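Local coordinates for protein aeromonas extracellular serine protease (Aeromonas sobria, PDB 3WQB) that cleaves peptide bonds that follow two basic residues, one of them lysine, as a calcium-binding, secreted serine protease of the furin subfamily and a probable virulence factor, at residues L68-D79 against A136-L147; L435-V445 against S462-E473. The protein carries 1 engineered substitution. All coordinates share one frame; numbering follows the deposited sequence.

Contact 1 (L68-D79 against A136-L147); sequences LGQGVNVAVVDD and APRAQLQGFNLL
A bend in R138 at chi3 (63°) turns its guanidinium back over Q70, whose own CG is wedged between backbone N and carbonyl carbon (chi1 57°); Q70 CB then lies 3.5 Å from R138 CZ, above the centre of the guanidinium plane. The folded glutamine also brings OE1 back to accept a bond from L68 N, while R138 N donates to L68 O at 2.8 Å. A water bridges G71 N and R138 O. Here a type II turn, G69 to V72, lies against a type I turn, A136 to A139, with G69 CA 4.1 Å from A136 CB.

Beyond these two turns the chains run as neighbouring parallel strands, 73-77 and 140-144, in the central sheet of the subtilisin fold. Amides of Q140, Q142 and F144 alternate with those of V74, V76 and D78; V74 N meets Q140 O at 2.8 Å and 178°. On one face V76 CG2 touches L141 CD2 (4.0 Å), and V74 and V76 also pack on helix 115-124. On the other, A75 CB reaches the edge of the F144 ring at CE2 (4.1 Å), and Q142 is held by N171, P94 and A167.

Past the strand ends, D78 O takes L147 N from above its carbonyl plane (2.9 Å). The CB of D78, predicted to belong to the charge relay, points away from 136-147, though OD1 still comes within 4.1 Å of L147 CD1. OD1 accepts from D79 N and is hydrogen-bonded to H115 ND1. Bonds to F144 O and L147 N hold the D78 backbone, consistent with a well-placed acid of the triad, whose serine position is the engineered A336 here.

Contact 2 (L435-V445 against S462-E473); sequences LVQLPWQKINV and STTRIATPLTVE
L438 and L470 reach for each other tip to tip, L438 CG lying 3.9 Å from L470 CD2, and this pair sits at the closely packed middle of the contact. With L470 CG anti to the backbone N (chi1 -153°), its chi2 of 70° splits the two methyls between neighbours: CD1 rests against V436 CB at 3.8 Å while CD2 turns to L438. The methyls of L438 fork in the same way. CD1 crosses to I466 CG2 (3.8 Å), and CD2 slides past T468, whose side chain runs in the opposite direction. I466 and L470 are buried, and W547 of strand 545-553 lies against I466.

Both segments belong to the P-domain, a beta sandwich. Strands 441-444 and 462-466 come from different sheets, the one pairing with strand 583-595 and the other with 545-553, so the two face each other through side chains, their axes 8.3 Å apart and roughly antiparallel at 152°. At 471-472 the chain of 462-473 passes over into the first sheet. V436 and I443 bond through their backbones to G594 and W588 of strand 583-595.

Toward solvent the meeting becomes more polar. Q441, partly exposed, stretches its extended chain across T464 and the CD1 methyl of I466. Next to it I443, also partly exposed, lays CD1 on T464 CB (3.6 Å). The two ends of the contact are buried on the 462-473 side. At one, I443 CG2, anti to the backbone N, approaches S462 OG at 3.4 Å; that hydroxyl is hydrogen-bonded to W588. At the other, L435 CD1 approaches the E473 carboxylate, 3.6 Å from OE1, while OE2 forms a salt bridge with R359 and a hydrogen bond with H595.

In the fold
Contact 1 lies in the subtilisin domain and contact 2 in the P-domain, their centres about 36 Å apart and their nearest atoms about 20 Å, so they share no element and do not touch. The first is largely buried and joins two strands of one parallel sheet, edge strand 140-144 to its inner neighbour, chiefly through main-chain bonds. In the second, which is only partly buried, strands of separate antiparallel sheets meet through side chains, a leucine-valine-isoleucine cluster beside polar neighbours. Their surroundings differ too: 68-79 carries a predicted catalytic residue, whereas 435-445 and 462-473 lie away from the catalytic and calcium sites.

Contact 1 (L68-D79 against A136-L147)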
# COMPACT_ATOMS: atom_id res chain seq x y z
N LEU A 68 15.22 -14.59 -14.37
CA LEU A 68 14.92 -13.29 -14.97
C LEU A 68 13.43 -12.98 -15.09
O LEU A 68 13.05 -12.00 -15.75
CB LEU A 68 15.60 -13.19 -16.35
CG LEU A 68 17.13 -13.19 -16.40
CD1 LEU A 68 17.60 -13.25 -17.84
CD2 LEU A 68 17.73 -11.99 -15.68
N GLY A 69 12.58 -13.79 -14.46
CA GLY A 69 11.15 -13.53 -14.50
C GLY A 69 10.40 -14.15 -15.67
O GLY A 69 9.23 -13.87 -15.88
N GLN A 70 11.08 -15.01 -16.43
CA GLN A 70 10.47 -15.68 -17.57
C GLN A 70 9.20 -16.44 -17.18
O GLN A 70 9.17 -17.14 -16.16
CB GLN A 70 11.49 -16.62 -18.25
CG GLN A 70 12.14 -17.70 -17.36
CD GLN A 70 13.45 -17.28 -16.69
OE1 GLN A 70 13.66 -16.13 -16.34
NE2 GLN A 70 14.33 -18.26 -16.47
N GLY A 71 8.14 -16.24 -17.96
CA GLY A 71 6.87 -16.92 -17.75
C GLY A 71 5.96 -16.25 -16.74
O GLY A 71 4.85 -16.73 -16.50
N VAL A 72 6.41 -15.13 -16.16
CA VAL A 72 5.62 -14.42 -15.13
C VAL A 72 4.90 -13.20 -15.68
O VAL A 72 5.53 -12.30 -16.24
CB VAL A 72 6.48 -14.03 -13.92
CG1 VAL A 72 5.61 -13.37 -12.83
CG2 VAL A 72 7.17 -15.25 -13.34
N ASN A 73 3.57 -13.18 -15.52
CA ASN A 73 2.72 -12.09 -16.00
C ASN A 73 2.45 -11.10 -14.88
O ASN A 73 1.97 -11.48 -13.81
CB ASN A 73 1.40 -12.63 -16.54
CG ASN A 73 1.56 -13.44 -17.82
OD1 ASN A 73 2.50 -13.24 -18.59
ND2 ASN A 73 0.62 -14.36 -18.05
N VAL A 74 2.80 -9.84 -15.13
CA VAL A 74 2.63 -8.77 -14.15
C VAL A 74 1.67 -7.71 -14.68
O VAL A 74 1.85 -7.21 -15.80
CB VAL A 74 3.99 -8.09 -13.82
CG1 VAL A 74 3.80 -7.05 -12.73
CG2 VAL A 74 5.03 -9.11 -13.38
N ALA A 75 0.66 -7.36 -13.88
CA ALA A 75 -0.25 -6.25 -14.19
C ALA A 75 0.19 -4.99 -13.47
O ALA A 75 0.38 -5.01 -12.25
CB ALA A 75 -1.67 -6.59 -13.79
N VAL A 76 0.34 -3.90 -14.21
CA VAL A 76 0.65 -2.60 -13.63
C VAL A 76 -0.61 -1.76 -13.64
O VAL A 76 -1.06 -1.29 -14.69
CB VAL A 76 1.82 -1.93 -14.38
CG1 VAL A 76 2.10 -0.56 -13.83
CG2 VAL A 76 3.06 -2.80 -14.27
N VAL A 77 -1.22 -1.63 -12.46
CA VAL A 77 -2.47 -0.90 -12.29
C VAL A 77 -2.06 0.49 -11.81
O VAL A 77 -1.68 0.69 -10.66
CB VAL A 77 -3.41 -1.63 -11.31
CG1 VAL A 77 -4.75 -0.92 -11.20
CG2 VAL A 77 -3.61 -3.09 -11.76
N ASP A 78 -2.08 1.46 -12.71
CA ASP A 78 -1.40 2.72 -12.44
C ASP A 78 -1.97 3.84 -13.33
O ASP A 78 -3.14 3.78 -13.70
CB ASP A 78 0.11 2.52 -12.62
CG ASP A 78 0.94 3.42 -11.73
OD1 ASP A 78 1.00 4.63 -12.01
OD2 ASP A 78 1.56 2.90 -10.77
N ASP A 79 -1.17 4.85 -13.66
CA ASP A 79 -1.68 6.00 -14.42
C ASP A 79 -1.63 5.81 -15.93
O ASP A 79 -2.11 6.65 -16.68
CB ASP A 79 -0.96 7.29 -14.00
CG ASP A 79 0.49 7.35 -14.48
OD1 ASP A 79 0.97 6.40 -15.13
OD2 ASP A 79 1.14 8.39 -14.24
N ALA A 136 13.25 -8.01 -13.42
CA ALA A 136 12.76 -9.26 -13.98
C ALA A 136 12.53 -9.00 -15.48
O ALA A 136 11.38 -8.89 -15.94
CB ALA A 136 11.47 -9.68 -13.28
N PRO A 137 13.63 -8.91 -16.25
CA PRO A 137 13.55 -8.41 -17.62
C PRO A 137 12.93 -9.38 -18.62
O PRO A 137 12.79 -9.05 -19.80
CB PRO A 137 15.00 -8.10 -17.98
CG PRO A 137 15.78 -9.06 -17.16
CD PRO A 137 15.02 -9.22 -15.86
N ARG A 138 12.53 -10.56 -18.15
CA ARG A 138 11.79 -11.48 -19.01
C ARG A 138 10.32 -11.62 -18.61
O ARG A 138 9.56 -12.39 -19.22
CB ARG A 138 12.49 -12.84 -19.11
CG ARG A 138 13.87 -12.77 -19.77
CD ARG A 138 14.46 -14.16 -20.00
NE ARG A 138 13.63 -14.93 -20.92
CZ ARG A 138 13.61 -16.26 -21.02
NH1 ARG A 138 14.38 -17.01 -20.24
NH2 ARG A 138 12.81 -16.83 -21.89
N ALA A 139 9.90 -10.88 -17.58
CA ALA A 139 8.49 -10.85 -17.20
C ALA A 139 7.67 -10.13 -18.27
O ALA A 139 8.21 -9.33 -19.04
CB ALA A 139 8.32 -10.20 -15.83
N GLN A 140 6.36 -10.41 -18.30
CA GLN A 140 5.46 -9.81 -19.29
C GLN A 140 4.49 -8.85 -18.62
O GLN A 140 3.92 -9.18 -17.58
CB GLN A 140 4.70 -10.88 -20.06
CG GLN A 140 5.59 -11.77 -20.92
CD GLN A 140 5.58 -11.38 -22.38
OE1 GLN A 140 6.38 -10.55 -22.82
NE2 GLN A 140 4.68 -11.98 -23.15
N LEU A 141 4.29 -7.69 -19.23
CA LEU A 141 3.49 -6.62 -18.64
C LEU A 141 2.16 -6.38 -19.31
O LEU A 141 2.03 -6.50 -20.55
CB LEU A 141 4.25 -5.29 -18.72
CG LEU A 141 5.61 -5.19 -18.04
CD1 LEU A 141 6.36 -3.99 -18.61
CD2 LEU A 141 5.41 -5.09 -16.54
N GLN A 142 1.16 -6.03 -18.50
CA GLN A 142 -0.04 -5.35 -18.96
C GLN A 142 -0.19 -4.06 -18.19
O GLN A 142 0.23 -3.97 -17.03
CB GLN A 142 -1.28 -6.19 -18.70
CG GLN A 142 -1.44 -7.42 -19.54
CD GLN A 142 -2.60 -8.26 -19.02
OE1 GLN A 142 -2.94 -8.20 -17.83
NE2 GLN A 142 -3.20 -9.04 -19.91
N GLY A 143 -0.82 -3.06 -18.80
CA GLY A 143 -1.10 -1.80 -18.11
C GLY A 143 -2.58 -1.48 -18.08
O GLY A 143 -3.29 -1.71 -19.07
N PHE A 144 -3.05 -0.95 -16.96
CA PHE A 144 -4.44 -0.53 -16.80
C PHE A 144 -4.38 0.84 -16.14
O PHE A 144 -3.93 0.96 -15.00
CB PHE A 144 -5.21 -1.53 -15.94
CG PHE A 144 -5.20 -2.92 -16.50
CD1 PHE A 144 -6.09 -3.28 -17.50
CD2 PHE A 144 -4.28 -3.86 -16.04
CE1 PHE A 144 -6.07 -4.57 -18.05
CE2 PHE A 144 -4.27 -5.14 -16.58
CZ PHE A 144 -5.15 -5.49 -17.59
N ASN A 145 -4.81 1.87 -16.88
CA ASN A 145 -4.59 3.25 -16.46
C ASN A 145 -5.66 3.80 -15.51
O ASN A 145 -6.22 4.89 -15.74
CB ASN A 145 -4.38 4.16 -17.68
CG ASN A 145 -5.62 4.28 -18.55
OD1 ASN A 145 -6.51 3.43 -18.52
ND2 ASN A 145 -5.68 5.34 -19.36
N LEU A 146 -5.90 3.06 -14.43
CA LEU A 146 -6.89 3.45 -13.42
C LEU A 146 -6.67 4.84 -12.84
O LEU A 146 -7.62 5.49 -12.42
CB LEU A 146 -6.89 2.42 -12.28
CG LEU A 146 -7.93 1.31 -12.38
CD1 LEU A 146 -9.34 1.86 -12.10
CD2 LEU A 146 -7.89 0.55 -13.71
N LEU A 147 -5.41 5.28 -12.80
CA LEU A 147 -5.03 6.54 -12.15
C LEU A 147 -4.84 7.69 -13.12
O LEU A 147 -4.38 8.76 -12.73
CB LEU A 147 -3.76 6.35 -11.31
CG LEU A 147 -3.71 5.17 -10.33
CD1 LEU A 147 -2.36 5.12 -9.64
CD2 LEU A 147 -4.84 5.23 -9.33
O HOH W 1 7.75 -14.31 -19.81
O HOH W 2 -3.25 7.07 -19.18

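Contact 2 (L435-V445 against S462-E473)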
# COMPACT_ATOMS: atom_id res chain seq x y z
N LEU A 435 -3.95 -22.18 4.02
CA LEU A 435 -4.31 -21.06 4.87
C LEU A 435 -5.59 -21.37 5.65
O LEU A 435 -6.57 -21.86 5.08
CB LEU A 435 -4.54 -19.81 4.02
CG LEU A 435 -4.88 -18.52 4.81
CD1 LEU A 435 -3.70 -18.02 5.63
CD2 LEU A 435 -5.37 -17.44 3.86
N VAL A 436 -5.55 -21.09 6.95
CA VAL A 436 -6.72 -21.13 7.80
C VAL A 436 -7.02 -19.70 8.23
O VAL A 436 -6.14 -18.99 8.76
CB VAL A 436 -6.47 -22.00 9.06
CG1 VAL A 436 -7.65 -21.92 10.02
CG2 VAL A 436 -6.21 -23.45 8.65
N GLN A 437 -8.24 -19.27 7.98
CA GLN A 437 -8.72 -17.96 8.43
C GLN A 437 -9.72 -18.21 9.55
O GLN A 437 -10.86 -18.63 9.30
CB GLN A 437 -9.37 -17.22 7.27
CG GLN A 437 -8.43 -17.01 6.10
CD GLN A 437 -9.12 -16.38 4.92
OE1 GLN A 437 -9.56 -15.23 4.99
NE2 GLN A 437 -9.23 -17.12 3.82
N LEU A 438 -9.29 -17.98 10.78
CA LEU A 438 -10.16 -18.25 11.92
C LEU A 438 -11.34 -17.29 11.89
O LEU A 438 -11.22 -16.16 11.43
CB LEU A 438 -9.40 -18.13 13.25
CG LEU A 438 -8.32 -19.17 13.55
CD1 LEU A 438 -7.73 -18.93 14.92
CD2 LEU A 438 -8.87 -20.59 13.46
N PRO A 439 -12.51 -17.75 12.38
CA PRO A 439 -13.64 -16.83 12.46
C PRO A 439 -13.29 -15.59 13.29
O PRO A 439 -12.55 -15.69 14.27
CB PRO A 439 -14.71 -17.66 13.17
CG PRO A 439 -14.33 -19.08 12.90
CD PRO A 439 -12.84 -19.10 12.86
N TRP A 440 -13.80 -14.44 12.87
CA TRP A 440 -13.70 -13.22 13.66
C TRP A 440 -14.27 -13.49 15.05
O TRP A 440 -15.32 -14.14 15.19
CB TRP A 440 -14.49 -12.09 13.02
CG TRP A 440 -13.86 -11.44 11.82
CD1 TRP A 440 -14.16 -11.67 10.51
CD2 TRP A 440 -12.85 -10.42 11.83
NE1 TRP A 440 -13.39 -10.88 9.70
CE2 TRP A 440 -12.58 -10.09 10.48
CE3 TRP A 440 -12.13 -9.77 12.84
CZ2 TRP A 440 -11.62 -9.14 10.12
CZ3 TRP A 440 -11.19 -8.81 12.48
CH2 TRP A 440 -10.95 -8.51 11.13
N GLN A 441 -13.55 -13.04 16.07
CA GLN A 441 -14.03 -13.06 17.44
C GLN A 441 -14.26 -11.62 17.87
O GLN A 441 -13.31 -10.82 17.91
CB GLN A 441 -13.02 -13.72 18.38
CG GLN A 441 -12.94 -15.20 18.19
CD GLN A 441 -12.21 -15.93 19.30
OE1 GLN A 441 -11.85 -15.37 20.36
NE2 GLN A 441 -11.98 -17.21 19.07
N LYS A 442 -15.51 -11.30 18.17
CA LYS A 442 -15.90 -9.94 18.56
C LYS A 442 -16.03 -9.83 20.07
O LYS A 442 -16.62 -10.69 20.73
CB LYS A 442 -17.22 -9.53 17.87
CG LYS A 442 -17.60 -8.07 18.12
CD LYS A 442 -18.64 -7.57 17.13
CE LYS A 442 -18.87 -6.07 17.30
NZ LYS A 442 -19.64 -5.49 16.16
N ILE A 443 -15.47 -8.75 20.60
CA ILE A 443 -15.52 -8.47 22.03
C ILE A 443 -16.19 -7.11 22.21
O ILE A 443 -15.60 -6.08 21.89
CB ILE A 443 -14.10 -8.46 22.67
CG1 ILE A 443 -13.33 -9.75 22.34
CG2 ILE A 443 -14.19 -8.25 24.17
CD1 ILE A 443 -12.49 -9.68 21.08
N ASN A 444 -17.42 -7.12 22.71
CA ASN A 444 -18.10 -5.89 23.08
C ASN A 444 -17.67 -5.49 24.49
O ASN A 444 -17.69 -6.32 25.40
CB ASN A 444 -19.62 -6.05 23.02
CG ASN A 444 -20.13 -6.29 21.60
OD1 ASN A 444 -19.84 -5.53 20.68
ND2 ASN A 444 -20.90 -7.35 21.44
N VAL A 445 -17.30 -4.23 24.66
CA VAL A 445 -16.72 -3.76 25.91
C VAL A 445 -17.76 -2.90 26.62
O VAL A 445 -18.43 -2.08 26.00
CB VAL A 445 -15.41 -2.97 25.66
CG1 VAL A 445 -14.84 -2.40 26.95
CG2 VAL A 445 -14.38 -3.88 25.00
N SER A 462 -8.47 -4.90 26.70
CA SER A 462 -9.49 -5.91 26.50
C SER A 462 -8.84 -7.16 25.94
O SER A 462 -8.00 -7.08 25.04
CB SER A 462 -10.58 -5.37 25.57
OG SER A 462 -11.53 -6.36 25.23
N THR A 463 -9.23 -8.31 26.47
CA THR A 463 -8.59 -9.59 26.15
C THR A 463 -9.58 -10.62 25.63
O THR A 463 -10.72 -10.66 26.06
CB THR A 463 -7.87 -10.11 27.42
OG1 THR A 463 -6.87 -9.17 27.82
CG2 THR A 463 -7.24 -11.47 27.18
N THR A 464 -9.13 -11.43 24.67
CA THR A 464 -9.89 -12.57 24.17
C THR A 464 -8.98 -13.78 24.04
O THR A 464 -7.78 -13.64 23.81
CB THR A 464 -10.59 -12.25 22.82
OG1 THR A 464 -11.53 -13.29 22.49
CG2 THR A 464 -9.59 -12.11 21.68
N ARG A 465 -9.54 -14.97 24.20
CA ARG A 465 -8.78 -16.20 24.03
C ARG A 465 -9.03 -16.81 22.66
O ARG A 465 -10.17 -16.95 22.22
CB ARG A 465 -9.14 -17.23 25.11
CG ARG A 465 -8.29 -18.48 25.03
CD ARG A 465 -8.47 -19.39 26.23
NE ARG A 465 -7.61 -20.57 26.13
CZ ARG A 465 -7.94 -21.73 25.57
NH1 ARG A 465 -9.15 -21.92 25.04
NH2 ARG A 465 -7.05 -22.71 25.54
N ILE A 466 -7.94 -17.19 21.99
CA ILE A 466 -8.02 -18.01 20.79
C ILE A 466 -7.73 -19.45 21.20
O ILE A 466 -6.65 -19.76 21.73
CB ILE A 466 -7.01 -17.52 19.70
CG1 ILE A 466 -7.37 -16.10 19.21
CG2 ILE A 466 -6.88 -18.54 18.56
CD1 ILE A 466 -8.64 -16.00 18.37
N ALA A 467 -8.70 -20.34 20.98
CA ALA A 467 -8.58 -21.73 21.45
C ALA A 467 -7.80 -22.62 20.49
O ALA A 467 -7.14 -23.57 20.93
CB ALA A 467 -9.96 -22.32 21.69
N THR A 468 -7.89 -22.30 19.20
CA THR A 468 -7.38 -23.16 18.13
C THR A 468 -5.86 -23.13 18.11
O THR A 468 -5.26 -22.04 18.11
CB THR A 468 -7.91 -22.72 16.74
OG1 THR A 468 -9.34 -22.59 16.80
CG2 THR A 468 -7.56 -23.74 15.65
N PRO A 469 -5.23 -24.32 18.10
CA PRO A 469 -3.81 -24.32 17.81
C PRO A 469 -3.64 -23.91 16.36
O PRO A 469 -4.24 -24.51 15.46
CB PRO A 469 -3.39 -25.78 18.05
CG PRO A 469 -4.63 -26.57 17.85
CD PRO A 469 -5.77 -25.68 18.28
N LEU A 470 -2.89 -22.84 16.15
CA LEU A 470 -2.56 -22.39 14.81
C LEU A 470 -1.23 -21.66 14.85
O LEU A 470 -0.95 -20.95 15.82
CB LEU A 470 -3.64 -21.44 14.28
CG LEU A 470 -3.81 -21.36 12.76
CD1 LEU A 470 -4.41 -22.67 12.24
CD2 LEU A 470 -4.70 -20.19 12.36
N THR A 471 -0.44 -21.81 13.80
CA THR A 471 0.76 -21.00 13.61
C THR A 471 0.31 -19.75 12.88
O THR A 471 -0.30 -19.81 11.82
CB THR A 471 1.80 -21.76 12.79
OG1 THR A 471 2.19 -22.93 13.53
CG2 THR A 471 3.03 -20.89 12.51
N VAL A 472 0.62 -18.60 13.48
CA VAL A 472 0.19 -17.31 12.96
C VAL A 472 0.98 -16.90 11.72
O VAL A 472 2.20 -17.10 11.65
CB VAL A 472 0.35 -16.20 14.03
CG1 VAL A 472 -0.04 -14.83 13.46
CG2 VAL A 472 -0.46 -16.50 15.28
N GLU A 473 0.28 -16.35 10.75
CA GLU A 473 0.93 -15.59 9.69
C GLU A 473 0.66 -14.11 9.92
O GLU A 473 1.60 -13.33 10.11
CB GLU A 473 0.48 -16.06 8.30
CG GLU A 473 0.97 -17.47 7.97
CD GLU A 473 0.19 -18.16 6.87
OE1 GLU A 473 -0.13 -17.52 5.84
OE2 GLU A 473 -0.09 -19.36 7.03